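Local coordinates for protein UV damage endonuclease (Sulfolobus acidocaldarius, PDB 3TC3) that probably cleaves DNA at UV-induced and other lesions in an excision repair pathway, using a manganese-binding TIM barrel, at residues R275-V280 with K304-L309; I268-F273 with V300-E305; V127-R132 with L174-E179; M120-Y125 with I159-G164. All blocks are in the same frame, centred on the assembly; numbering follows the deposited sequence. Where two conformers were deposited one is given.

Contact 1 (R275-V280 with K304-L309); sequences RFVNEV and KELNKL
Lys-308, the last residue but one of the modelled chain, sends its ammonium group across to two backbone carbonyls at the C-terminal end of helix 270-279. NZ donates to Val-277 O over 2.8 Å and to Val-280 O over 2.8 Å. Neither approach is in plane: the nitrogen is tilted 22° from the carbonyl plane of Val-277 and slightly more from that of Val-280. Bends at chi3 (-109°) and chi4 steer the end of the lysine chain toward this pair of oxygens. Val-277 O is gripped twice, because Val-280 N also donates to it, over 3.1 Å and from the opposite face of its plane. A positive charge beside carbonyls at a helix C-terminus should interact favourably with the helix dipole.

The two helices involved, 270-279 and 293-305, are consecutive outer helices of the TIM barrel, following strands 249-252 and 283-287. The second ends in a Schellman motif: Asn-307 takes positive phi as the C-prime residue, its N donates to Lys-304 O, and Lys-308 N returns to Leu-303 O. This reversal brings Lys-308 into backbone hydrogen bonding with Met-22, at the start of the first barrel strand.

Apolar contact comes mainly from Leu-306, the first residue past the helical conformation. Its CD1 presses on Val-277 CG2 at 3.4 Å, tighter than usual for two methyl groups, and the side chains meet at an oblique angle. Chi1 of -69° sets Val-277 CG1 anti to the carbonyl carbon, where it packs on Leu-303, and leaves CG2 between the backbone N and the carbonyl carbon, facing Leu-306.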
# COMPACT_ATOMS: atom_id res chain seq x y z
N ARG A 275 22.30 -0.92 -5.95
CA ARG A 275 22.30 -1.91 -7.03
C ARG A 275 20.92 -2.03 -7.65
O ARG A 275 20.76 -2.16 -8.90
CB ARG A 275 22.73 -3.26 -6.52
CG ARG A 275 24.20 -3.61 -6.85
CD ARG A 275 24.49 -5.07 -6.48
NE ARG A 275 25.07 -5.06 -5.15
CZ ARG A 275 24.46 -5.46 -4.05
NH1 ARG A 275 23.21 -5.95 -4.13
NH2 ARG A 275 25.09 -5.36 -2.87
N PHE A 276 19.87 -1.93 -6.82
CA PHE A 276 18.54 -1.95 -7.33
C PHE A 276 18.21 -0.74 -8.22
O PHE A 276 17.62 -0.88 -9.30
CB PHE A 276 17.58 -1.99 -6.10
CG PHE A 276 16.16 -2.14 -6.49
CD1 PHE A 276 15.67 -3.43 -6.80
CD2 PHE A 276 15.32 -1.05 -6.53
CE1 PHE A 276 14.37 -3.64 -7.14
CE2 PHE A 276 13.91 -1.26 -6.93
CZ PHE A 276 13.50 -2.55 -7.30
N VAL A 277 18.49 0.44 -7.73
CA VAL A 277 18.04 1.62 -8.48
C VAL A 277 18.86 1.77 -9.78
O VAL A 277 18.39 2.45 -10.68
CB VAL A 277 18.12 2.93 -7.71
CG1 VAL A 277 17.10 2.97 -6.55
CG2 VAL A 277 19.45 3.18 -7.22
N ASN A 278 20.09 1.25 -9.78
CA ASN A 278 20.92 1.49 -10.97
C ASN A 278 20.30 0.73 -12.16
O ASN A 278 20.63 1.04 -13.31
CB ASN A 278 22.46 1.26 -10.73
CG ASN A 278 23.15 2.48 -10.06
OD1 ASN A 278 23.18 3.56 -10.64
ND2 ASN A 278 23.67 2.31 -8.82
N GLU A 279 19.40 -0.20 -11.88
CA GLU A 279 18.69 -1.03 -12.84
C GLU A 279 17.37 -0.42 -13.34
O GLU A 279 16.87 -0.74 -14.40
CB GLU A 279 18.40 -2.41 -12.21
CG GLU A 279 19.62 -3.22 -11.83
CD GLU A 279 20.40 -3.64 -13.06
OE1 GLU A 279 19.75 -4.08 -14.03
OE2 GLU A 279 21.64 -3.52 -13.07
N VAL A 280 16.83 0.52 -12.57
CA VAL A 280 15.43 0.91 -12.68
C VAL A 280 15.28 2.46 -12.87
O VAL A 280 16.14 3.27 -12.44
CB VAL A 280 14.69 0.34 -11.40
CG1 VAL A 280 13.35 0.86 -11.26
CG2 VAL A 280 14.68 -1.18 -11.43
N LYS A 304 19.42 11.35 -4.98
CA LYS A 304 19.85 12.70 -5.34
C LYS A 304 21.24 12.56 -5.97
O LYS A 304 21.55 13.19 -6.99
CB LYS A 304 19.92 13.61 -4.10
CG LYS A 304 18.55 14.14 -3.65
CD LYS A 304 18.54 14.83 -2.25
CE LYS A 304 19.08 16.23 -2.35
NZ LYS A 304 18.64 17.09 -1.22
N GLU A 305 22.06 11.74 -5.34
CA GLU A 305 23.41 11.50 -5.85
C GLU A 305 23.42 10.90 -7.24
O GLU A 305 24.25 11.26 -8.06
CB GLU A 305 24.24 10.73 -4.86
CG GLU A 305 25.62 10.47 -5.38
CD GLU A 305 26.13 9.15 -4.91
OE1 GLU A 305 26.15 9.01 -3.67
OE2 GLU A 305 26.53 8.30 -5.77
N LEU A 306 22.45 10.05 -7.52
CA LEU A 306 22.33 9.41 -8.81
C LEU A 306 21.49 10.22 -9.82
O LEU A 306 21.18 9.72 -10.89
CB LEU A 306 21.76 8.01 -8.63
CG LEU A 306 22.59 6.98 -7.87
CD1 LEU A 306 21.69 5.75 -7.68
CD2 LEU A 306 23.95 6.64 -8.59
N ASN A 307 21.11 11.45 -9.45
CA ASN A 307 20.24 12.30 -10.29
C ASN A 307 18.97 11.62 -10.73
O ASN A 307 18.49 11.80 -11.84
CB ASN A 307 21.01 12.82 -11.52
CG ASN A 307 22.19 13.61 -11.11
OD1 ASN A 307 22.05 14.50 -10.28
ND2 ASN A 307 23.37 13.27 -11.64
N LYS A 308 18.43 10.78 -9.85
CA LYS A 308 17.20 10.06 -10.13
C LYS A 308 16.11 10.39 -9.17
O LYS A 308 15.09 9.68 -9.13
CB LYS A 308 17.44 8.54 -10.13
CG LYS A 308 17.88 8.10 -11.50
CD LYS A 308 17.51 6.66 -11.70
CE LYS A 308 18.70 5.78 -11.69
NZ LYS A 308 18.57 4.57 -12.57
N LEU A 309 16.26 11.46 -8.39
CA LEU A 309 15.19 11.84 -7.46
C LEU A 309 14.13 12.73 -8.11
O LEU A 309 14.45 13.76 -8.71
CB LEU A 309 15.76 12.53 -6.22
CG LEU A 309 14.70 12.98 -5.18
CD1 LEU A 309 14.20 11.86 -4.31
CD2 LEU A 309 15.32 14.04 -4.31

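Contact 2 (I268-F273 with V300-E305); sequences INEENF and VKVLKE
Lys-301 meets Glu-270 at the outer border of the helix pair, their side chains running at about a right angle to each other. The lysine chain bends at chi3 (92°), which brings NZ to 3.4 Å from Glu-270 OE1, a salt bridge whose hydrogen bond is weak. The carboxylate's stronger partner is Arg-274, which takes OE2 through NE.

Val-302 comes next and divides its methyl groups between two neighbours. CG2 lies 4.0 Å from Glu-270 CG, on the aliphatic part of the extended glutamate. CG1, set anti to its own backbone N (chi1 170°), turns to the edge of the Phe-273 ring and comes within 4.0 Å of CD2. The two side chains run alongside each other with opposite headings. This pairing belongs to the outer layer of the TIM barrel, where helix 270-279 lies beside helix 293-305. The first of these begins at Asn-269, its N-cap residue, whose OD1 receives Asn-272 N over 2.9 Å on a lone pair in the carbonyl plane.

Leu-303 continues the apolar seam, with CG at the ring edge 4.3 Å from Phe-273 CE2. It also touches Met-22 and Val-24 of the first strand, while Phe-273 makes an edge-to-face pair with Tyr-252, so the seam extends inward to the barrel wall.

One turn beyond Val-302, Glu-305 brings a second carboxylate to the border: its OE1 is 5.0 Å from Glu-270 OE2. Arg-274 forms salt bridges with both acids, NE to Glu-270 and NH2 to Glu-305, and probably offsets the repulsion between them.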
# COMPACT_ATOMS: atom_id res chain seq x y z
N ILE A 268 17.28 -0.34 5.26
CA ILE A 268 17.81 -0.68 3.94
C ILE A 268 19.34 -0.67 4.00
O ILE A 268 19.97 0.04 4.77
CB ILE A 268 17.38 0.27 2.78
CG1 ILE A 268 17.79 1.72 3.06
CG2 ILE A 268 15.85 0.18 2.57
CD1 ILE A 268 17.48 2.56 1.73
N ASN A 269 19.93 -1.52 3.15
CA ASN A 269 21.36 -1.48 2.97
C ASN A 269 21.69 -0.61 1.74
O ASN A 269 21.15 -0.82 0.64
CB ASN A 269 21.85 -2.92 2.74
CG ASN A 269 23.34 -2.96 2.43
OD1 ASN A 269 23.78 -2.64 1.32
ND2 ASN A 269 24.12 -3.30 3.43
N GLU A 270 22.51 0.40 1.96
CA GLU A 270 22.71 1.38 0.89
C GLU A 270 23.28 0.74 -0.36
O GLU A 270 22.91 1.16 -1.48
CB GLU A 270 23.64 2.52 1.34
CG GLU A 270 24.26 3.31 0.17
CD GLU A 270 25.06 4.53 0.58
OE1 GLU A 270 25.32 4.71 1.79
OE2 GLU A 270 25.37 5.35 -0.29
N GLU A 271 24.20 -0.21 -0.22
CA GLU A 271 24.76 -0.79 -1.45
C GLU A 271 23.71 -1.66 -2.19
O GLU A 271 23.69 -1.70 -3.42
CB GLU A 271 26.04 -1.60 -1.11
CG GLU A 271 26.95 -0.98 0.05
CD GLU A 271 27.39 0.40 -0.28
OE1 GLU A 271 27.66 0.57 -1.49
OE2 GLU A 271 27.44 1.31 0.61
N ASN A 272 22.87 -2.40 -1.45
CA ASN A 272 21.78 -3.17 -2.07
C ASN A 272 20.83 -2.22 -2.79
O ASN A 272 20.37 -2.50 -3.89
CB ASN A 272 21.04 -4.04 -1.04
CG ASN A 272 21.86 -5.21 -0.58
OD1 ASN A 272 22.74 -5.68 -1.29
ND2 ASN A 272 21.58 -5.69 0.59
N PHE A 273 20.50 -1.11 -2.12
CA PHE A 273 19.56 -0.17 -2.73
C PHE A 273 20.14 0.46 -3.98
O PHE A 273 19.42 0.58 -4.99
CB PHE A 273 19.13 0.90 -1.66
CG PHE A 273 18.10 1.85 -2.18
CD1 PHE A 273 16.79 1.41 -2.40
CD2 PHE A 273 18.46 3.16 -2.51
CE1 PHE A 273 15.83 2.33 -2.94
CE2 PHE A 273 17.52 4.06 -3.00
CZ PHE A 273 16.19 3.65 -3.22
N VAL A 300 16.56 8.91 -0.28
CA VAL A 300 16.53 10.22 -0.93
C VAL A 300 18.01 10.64 -1.20
O VAL A 300 18.28 11.12 -2.32
CB VAL A 300 15.84 11.20 0.03
CG1 VAL A 300 16.12 12.66 -0.40
CG2 VAL A 300 14.38 11.04 -0.04
N LYS A 301 18.85 10.40 -0.23
CA LYS A 301 20.30 10.77 -0.35
C LYS A 301 20.93 10.04 -1.53
O LYS A 301 21.56 10.71 -2.37
CB LYS A 301 21.02 10.49 0.95
CG LYS A 301 22.48 10.97 0.99
CD LYS A 301 23.25 10.22 2.10
CE LYS A 301 23.89 8.96 1.46
NZ LYS A 301 24.46 7.90 2.38
N VAL A 302 20.65 8.73 -1.71
CA VAL A 302 21.19 7.95 -2.83
C VAL A 302 20.62 8.48 -4.14
O VAL A 302 21.34 8.68 -5.12
CB VAL A 302 20.92 6.42 -2.63
CG1 VAL A 302 21.23 5.64 -3.86
CG2 VAL A 302 21.68 5.89 -1.42
N LEU A 303 19.30 8.69 -4.19
CA LEU A 303 18.68 9.07 -5.46
C LEU A 303 19.14 10.45 -5.92
O LEU A 303 19.24 10.65 -7.13
CB LEU A 303 17.13 9.04 -5.43
CG LEU A 303 16.63 7.62 -5.22
CD1 LEU A 303 15.16 7.62 -4.98
CD2 LEU A 303 16.88 6.77 -6.41
N LYS A 304 19.42 11.35 -4.98
CA LYS A 304 19.85 12.70 -5.34
C LYS A 304 21.24 12.56 -5.97
O LYS A 304 21.55 13.19 -6.99
CB LYS A 304 19.92 13.61 -4.10
CG LYS A 304 18.55 14.14 -3.65
CD LYS A 304 18.54 14.83 -2.25
CE LYS A 304 19.08 16.23 -2.35
NZ LYS A 304 18.64 17.09 -1.22
N GLU A 305 22.06 11.74 -5.34
CA GLU A 305 23.41 11.50 -5.85
C GLU A 305 23.42 10.90 -7.24
O GLU A 305 24.25 11.26 -8.06
CB GLU A 305 24.24 10.73 -4.86
CG GLU A 305 25.62 10.47 -5.38
CD GLU A 305 26.13 9.15 -4.91
OE1 GLU A 305 26.15 9.01 -3.67
OE2 GLU A 305 26.53 8.30 -5.77

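Contact 3 (V127-R132 with L174-E179); sequences VLNSVR and LNRFIE
In this TIM barrel the long loop after strand 117-120 folds back on helix 170-181, the helix that follows the neighbouring strand, and lays Leu-128, Asn-129 and Val-131 against Arg-176 and Phe-177. A type I turn from Val-127 to Ser-130 gives the loop its shape and presents the carbonyl of Asn-129 to the arginine. Arg-176 NE donates to Asn-129 O over 2.7 Å at 155°, with the oxygen at the edge of the guanidinium and nearly in its plane. NH2 adds a weaker, more bent bond to the same oxygen at 3.1 Å. The arginine chain turns at chi3 (-48°), bringing the guanidinium back to the loop instead of out from the helix.

Val-131 covers one face of that group, its CG1 standing 3.4 Å above the plane and over its centre. The bond from NH1 to Met-167 O gives the guanidinium a further hold, so its rotation is well fixed.

The amide of Asn-129 donates through ND2 to two backbone oxygens, Ser-165 O in the preceding loop and Ser-173 O in the helix itself. Its CB meanwhile packs 3.7 Å from Phe-177 CB, at the ring's edge. Further along, Ser-130 OG accepts Arg-132 N in an ST turn just ahead of helix 133-153. Leu-128 finishes the interface with a CH-pi contact over the face of Phe-177: CD2 sits 4.3 Å from the ring centroid, 25° off the normal.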
# COMPACT_ATOMS: atom_id res chain seq x y z
N VAL A 127 -9.31 -10.91 1.89
CA VAL A 127 -9.10 -12.14 1.07
C VAL A 127 -10.22 -12.13 0.04
O VAL A 127 -11.29 -12.74 0.21
CB VAL A 127 -9.19 -13.44 1.93
CG1 VAL A 127 -8.76 -14.58 0.99
CG2 VAL A 127 -8.25 -13.32 3.16
N LEU A 128 -9.96 -11.41 -1.06
CA LEU A 128 -11.06 -11.08 -2.00
C LEU A 128 -11.50 -12.37 -2.68
O LEU A 128 -12.67 -12.45 -3.09
CB LEU A 128 -10.57 -10.02 -3.02
CG LEU A 128 -11.69 -9.74 -4.08
CD1 LEU A 128 -12.92 -9.06 -3.44
CD2 LEU A 128 -11.04 -8.74 -5.01
N ASN A 129 -10.59 -13.36 -2.78
CA ASN A 129 -10.93 -14.61 -3.49
C ASN A 129 -11.22 -15.73 -2.51
O ASN A 129 -11.12 -16.96 -2.82
CB ASN A 129 -9.77 -15.02 -4.39
CG ASN A 129 -8.59 -15.55 -3.61
OD1 ASN A 129 -8.48 -15.35 -2.40
ND2 ASN A 129 -7.77 -16.39 -4.29
N SER A 130 -11.59 -15.43 -1.27
CA SER A 130 -11.96 -16.53 -0.35
C SER A 130 -13.09 -17.40 -0.85
O SER A 130 -13.99 -16.92 -1.54
CB SER A 130 -12.48 -15.90 0.98
OG SER A 130 -12.73 -16.95 1.96
N VAL A 131 -13.05 -18.67 -0.50
CA VAL A 131 -14.22 -19.53 -0.77
C VAL A 131 -15.38 -19.32 0.20
O VAL A 131 -16.50 -19.81 -0.02
CB VAL A 131 -13.83 -21.05 -0.77
CG1 VAL A 131 -12.72 -21.40 -1.78
CG2 VAL A 131 -13.38 -21.51 0.59
N ARG A 132 -15.15 -18.55 1.26
CA ARG A 132 -16.15 -18.33 2.29
C ARG A 132 -16.86 -17.02 2.02
O ARG A 132 -16.24 -15.92 2.06
CB ARG A 132 -15.48 -18.27 3.64
CG ARG A 132 -14.74 -19.51 3.92
CD ARG A 132 -14.12 -19.55 5.34
NE ARG A 132 -15.11 -19.69 6.41
CZ ARG A 132 -15.45 -20.85 6.97
NH1 ARG A 132 -14.92 -22.00 6.50
NH2 ARG A 132 -16.32 -20.90 7.98
N LEU A 174 -7.25 -18.20 -8.81
CA LEU A 174 -7.16 -17.03 -9.71
C LEU A 174 -8.54 -16.65 -10.32
O LEU A 174 -8.89 -15.44 -10.43
CB LEU A 174 -6.13 -17.24 -10.91
CG LEU A 174 -4.73 -17.47 -10.37
CD1 LEU A 174 -3.84 -17.80 -11.61
CD2 LEU A 174 -4.19 -16.22 -9.68
N ASN A 175 -9.31 -17.68 -10.72
CA ASN A 175 -10.58 -17.38 -11.31
C ASN A 175 -11.58 -16.87 -10.26
O ASN A 175 -12.32 -15.93 -10.60
CB ASN A 175 -11.05 -18.59 -12.08
CG ASN A 175 -10.36 -18.65 -13.49
OD1 ASN A 175 -10.36 -17.63 -14.28
ND2 ASN A 175 -9.75 -19.75 -13.78
N ARG A 176 -11.49 -17.36 -9.02
CA ARG A 176 -12.35 -16.80 -7.94
C ARG A 176 -11.95 -15.32 -7.70
O ARG A 176 -12.83 -14.46 -7.50
CB ARG A 176 -12.21 -17.49 -6.57
CG ARG A 176 -12.80 -18.92 -6.57
CD ARG A 176 -13.00 -19.41 -5.09
NE ARG A 176 -11.82 -19.18 -4.23
CZ ARG A 176 -10.76 -19.97 -4.22
NH1 ARG A 176 -10.72 -21.10 -4.97
NH2 ARG A 176 -9.72 -19.66 -3.46
N PHE A 177 -10.66 -15.02 -7.80
CA PHE A 177 -10.32 -13.60 -7.59
C PHE A 177 -10.97 -12.73 -8.65
O PHE A 177 -11.49 -11.66 -8.37
CB PHE A 177 -8.80 -13.46 -7.65
CG PHE A 177 -8.34 -12.03 -7.46
CD1 PHE A 177 -8.34 -11.10 -8.54
CD2 PHE A 177 -7.90 -11.62 -6.20
CE1 PHE A 177 -7.98 -9.81 -8.28
CE2 PHE A 177 -7.56 -10.27 -5.96
CZ PHE A 177 -7.55 -9.36 -7.03
N ILE A 178 -10.79 -13.13 -9.91
CA ILE A 178 -11.36 -12.36 -11.05
C ILE A 178 -12.92 -12.23 -10.93
O ILE A 178 -13.44 -11.11 -11.10
CB ILE A 178 -10.98 -13.00 -12.37
CG1 ILE A 178 -9.46 -12.79 -12.60
CG2 ILE A 178 -11.78 -12.35 -13.53
CD1 ILE A 178 -8.90 -13.54 -13.82
N GLU A 179 -13.59 -13.35 -10.56
CA GLU A 179 -15.04 -13.31 -10.42
C GLU A 179 -15.47 -12.27 -9.38
O GLU A 179 -16.37 -11.50 -9.62
CB GLU A 179 -15.62 -14.69 -10.08
CG GLU A 179 -17.17 -14.69 -10.31
CD GLU A 179 -18.04 -15.80 -9.70
OE1 GLU A 179 -17.53 -16.74 -9.06
OE2 GLU A 179 -19.28 -15.66 -9.86

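Contact 4 (M120-Y125 with I159-G164); sequences MHPGQY and IQIHVG
Gln-160 and Met-120 join two adjacent parallel strands of the TIM barrel, Gln-160 N donating to Met-120 O over 2.8 Å in an almost straight bond. The glutamine's CG stands between its backbone N and carbonyl carbon (chi1 65°), and the chain then runs extended. This carries NE2 to Asp-251 and Glu-195, both manganese ligands, and its hydrogen bonds to them make Gln-160 a second-shell residue that probably helps to orient the carboxylates.

On its way the glutamine passes His-121, whose CB is 3.6 Å from Gln-160 CG. With chi1 at 175°, the imidazole of His-121 extends along the strand direction of its neighbour, at least in one of two deposited conformers. In that conformer its edge points at the face of His-162 in an offset edge-to-face pair, the centroids 5.6 Å apart and the planes at 85°.

Pro-122 faces the other way, among the isoleucines and against His-146 of helix 133-153. Its CD touches Ile-159 CG2 at 3.9 Å, and its CG meets Ile-161 CG2. Lacking an N-H, the proline cannot continue the ladder: its CD lies 3.2 Å from Gln-160 O, a buried oxygen with no hydrogen-bond partner. Farther on, a water links the loop to the neighbouring strand's end, accepting from His-162 N at 3.0 Å and donating weakly to Gly-123 O at 3.4 Å.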
# COMPACT_ATOMS: atom_id res chain seq x y z
N MET A 120 -2.46 2.53 -0.13
CA MET A 120 -2.87 1.93 1.13
C MET A 120 -2.80 0.44 0.92
O MET A 120 -3.06 -0.04 -0.18
CB MET A 120 -4.29 2.30 1.56
CG MET A 120 -4.46 3.85 1.80
SD MET A 120 -6.15 4.20 2.47
CE MET A 120 -5.91 3.63 4.17
N HIS A 121 -2.59 -0.30 2.03
CA HIS A 121 -2.57 -1.80 1.95
C HIS A 121 -3.39 -2.29 3.14
O HIS A 121 -2.94 -2.29 4.28
CB HIS A 121 -1.10 -2.25 2.11
CG HIS A 121 -0.86 -3.76 2.17
ND1 HIS A 121 -1.06 -4.50 3.26
CD2 HIS A 121 -0.28 -4.62 1.22
CE1 HIS A 121 -0.67 -5.78 3.04
NE2 HIS A 121 -0.18 -5.85 1.80
N PRO A 122 -4.56 -2.80 2.87
CA PRO A 122 -5.41 -3.31 3.96
C PRO A 122 -4.84 -4.51 4.69
O PRO A 122 -5.33 -4.83 5.78
CB PRO A 122 -6.75 -3.72 3.27
CG PRO A 122 -6.60 -3.34 1.99
CD PRO A 122 -5.24 -2.80 1.57
N GLY A 123 -3.94 -5.25 4.06
CA GLY A 123 -3.28 -6.45 4.72
C GLY A 123 -4.09 -7.73 4.72
O GLY A 123 -5.05 -7.86 3.99
N GLN A 124 -3.61 -8.71 5.50
CA GLN A 124 -3.95 -10.11 5.35
C GLN A 124 -5.39 -10.41 5.58
O GLN A 124 -5.84 -11.42 5.04
CB GLN A 124 -3.07 -10.93 6.37
CG GLN A 124 -3.79 -12.14 6.97
CD GLN A 124 -2.84 -13.05 7.65
OE1 GLN A 124 -2.44 -12.78 8.78
NE2 GLN A 124 -2.44 -14.11 6.97
N TYR A 125 -6.16 -9.60 6.31
CA TYR A 125 -7.54 -10.04 6.41
C TYR A 125 -8.44 -9.72 5.22
O TYR A 125 -9.55 -10.27 5.18
CB TYR A 125 -8.24 -9.84 7.73
CG TYR A 125 -7.40 -10.48 8.89
CD1 TYR A 125 -7.24 -11.91 9.03
CD2 TYR A 125 -6.69 -9.65 9.77
CE1 TYR A 125 -6.46 -12.45 10.03
CE2 TYR A 125 -5.92 -10.19 10.79
CZ TYR A 125 -5.79 -11.56 10.92
OH TYR A 125 -5.02 -12.01 11.98
N ILE A 159 -5.13 1.09 -3.83
CA ILE A 159 -5.37 0.16 -2.70
C ILE A 159 -4.78 -1.12 -3.16
O ILE A 159 -5.28 -1.74 -4.12
CB ILE A 159 -6.93 -0.01 -2.42
CG1 ILE A 159 -7.53 1.35 -2.07
CG2 ILE A 159 -7.09 -1.03 -1.32
CD1 ILE A 159 -9.13 1.28 -2.14
N GLN A 160 -3.72 -1.55 -2.48
CA GLN A 160 -2.96 -2.74 -2.93
C GLN A 160 -3.36 -3.93 -2.05
O GLN A 160 -3.37 -3.90 -0.75
CB GLN A 160 -1.45 -2.47 -2.83
CG GLN A 160 -0.91 -2.28 -1.53
CD GLN A 160 0.56 -1.84 -1.71
OE1 GLN A 160 0.79 -0.62 -1.83
NE2 GLN A 160 1.52 -2.82 -1.89
N ILE A 161 -3.59 -5.05 -2.74
CA ILE A 161 -3.85 -6.29 -2.03
C ILE A 161 -3.09 -7.50 -2.63
O ILE A 161 -2.62 -7.38 -3.72
CB ILE A 161 -5.34 -6.68 -2.01
CG1 ILE A 161 -5.85 -6.86 -3.44
CG2 ILE A 161 -6.11 -5.57 -1.23
CD1 ILE A 161 -7.38 -7.46 -3.48
N HIS A 162 -2.90 -8.55 -1.81
CA HIS A 162 -2.45 -9.83 -2.37
C HIS A 162 -3.62 -10.54 -3.00
O HIS A 162 -4.83 -10.21 -2.83
CB HIS A 162 -1.87 -10.64 -1.23
CG HIS A 162 -0.56 -10.14 -0.79
ND1 HIS A 162 -0.28 -9.88 0.50
CD2 HIS A 162 0.59 -9.81 -1.52
CE1 HIS A 162 1.03 -9.47 0.60
NE2 HIS A 162 1.55 -9.42 -0.63
N VAL A 163 -3.32 -11.58 -3.80
CA VAL A 163 -4.36 -12.31 -4.45
C VAL A 163 -5.27 -13.00 -3.41
O VAL A 163 -6.49 -13.12 -3.58
CB VAL A 163 -3.79 -13.30 -5.52
CG1 VAL A 163 -4.90 -14.10 -6.05
CG2 VAL A 163 -3.18 -12.49 -6.62
N GLY A 164 -4.60 -13.50 -2.38
CA GLY A 164 -5.37 -14.02 -1.29
C GLY A 164 -5.12 -15.52 -1.02
O GLY A 164 -3.98 -16.01 -0.84
O HOH W 1 -4.48 -8.77 0.78

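In the fold
The four contacts sample one TIM barrel from its wall to its outer layer. Contact 4 lies nearest the bound manganese ion, with the Gln-160 side chain about 5 Å from it. Contact 3 continues outward from contact 4, their centres 13 Å apart: Phe-177 CE2 packs 3.8 Å from Ile-161 CD1, and the loop after strand 117-120 supplies one segment to each contact. Contacts 1 and 2 lie side by side, centres 7 Å apart, along the same two helices, with Leu-303 touching Val-277 between them. They sit across the chain's centre from contact 3, about 38 Å centre to centre, and the side chain of Phe-273, in contact 2, is about 13 Å from the manganese ion.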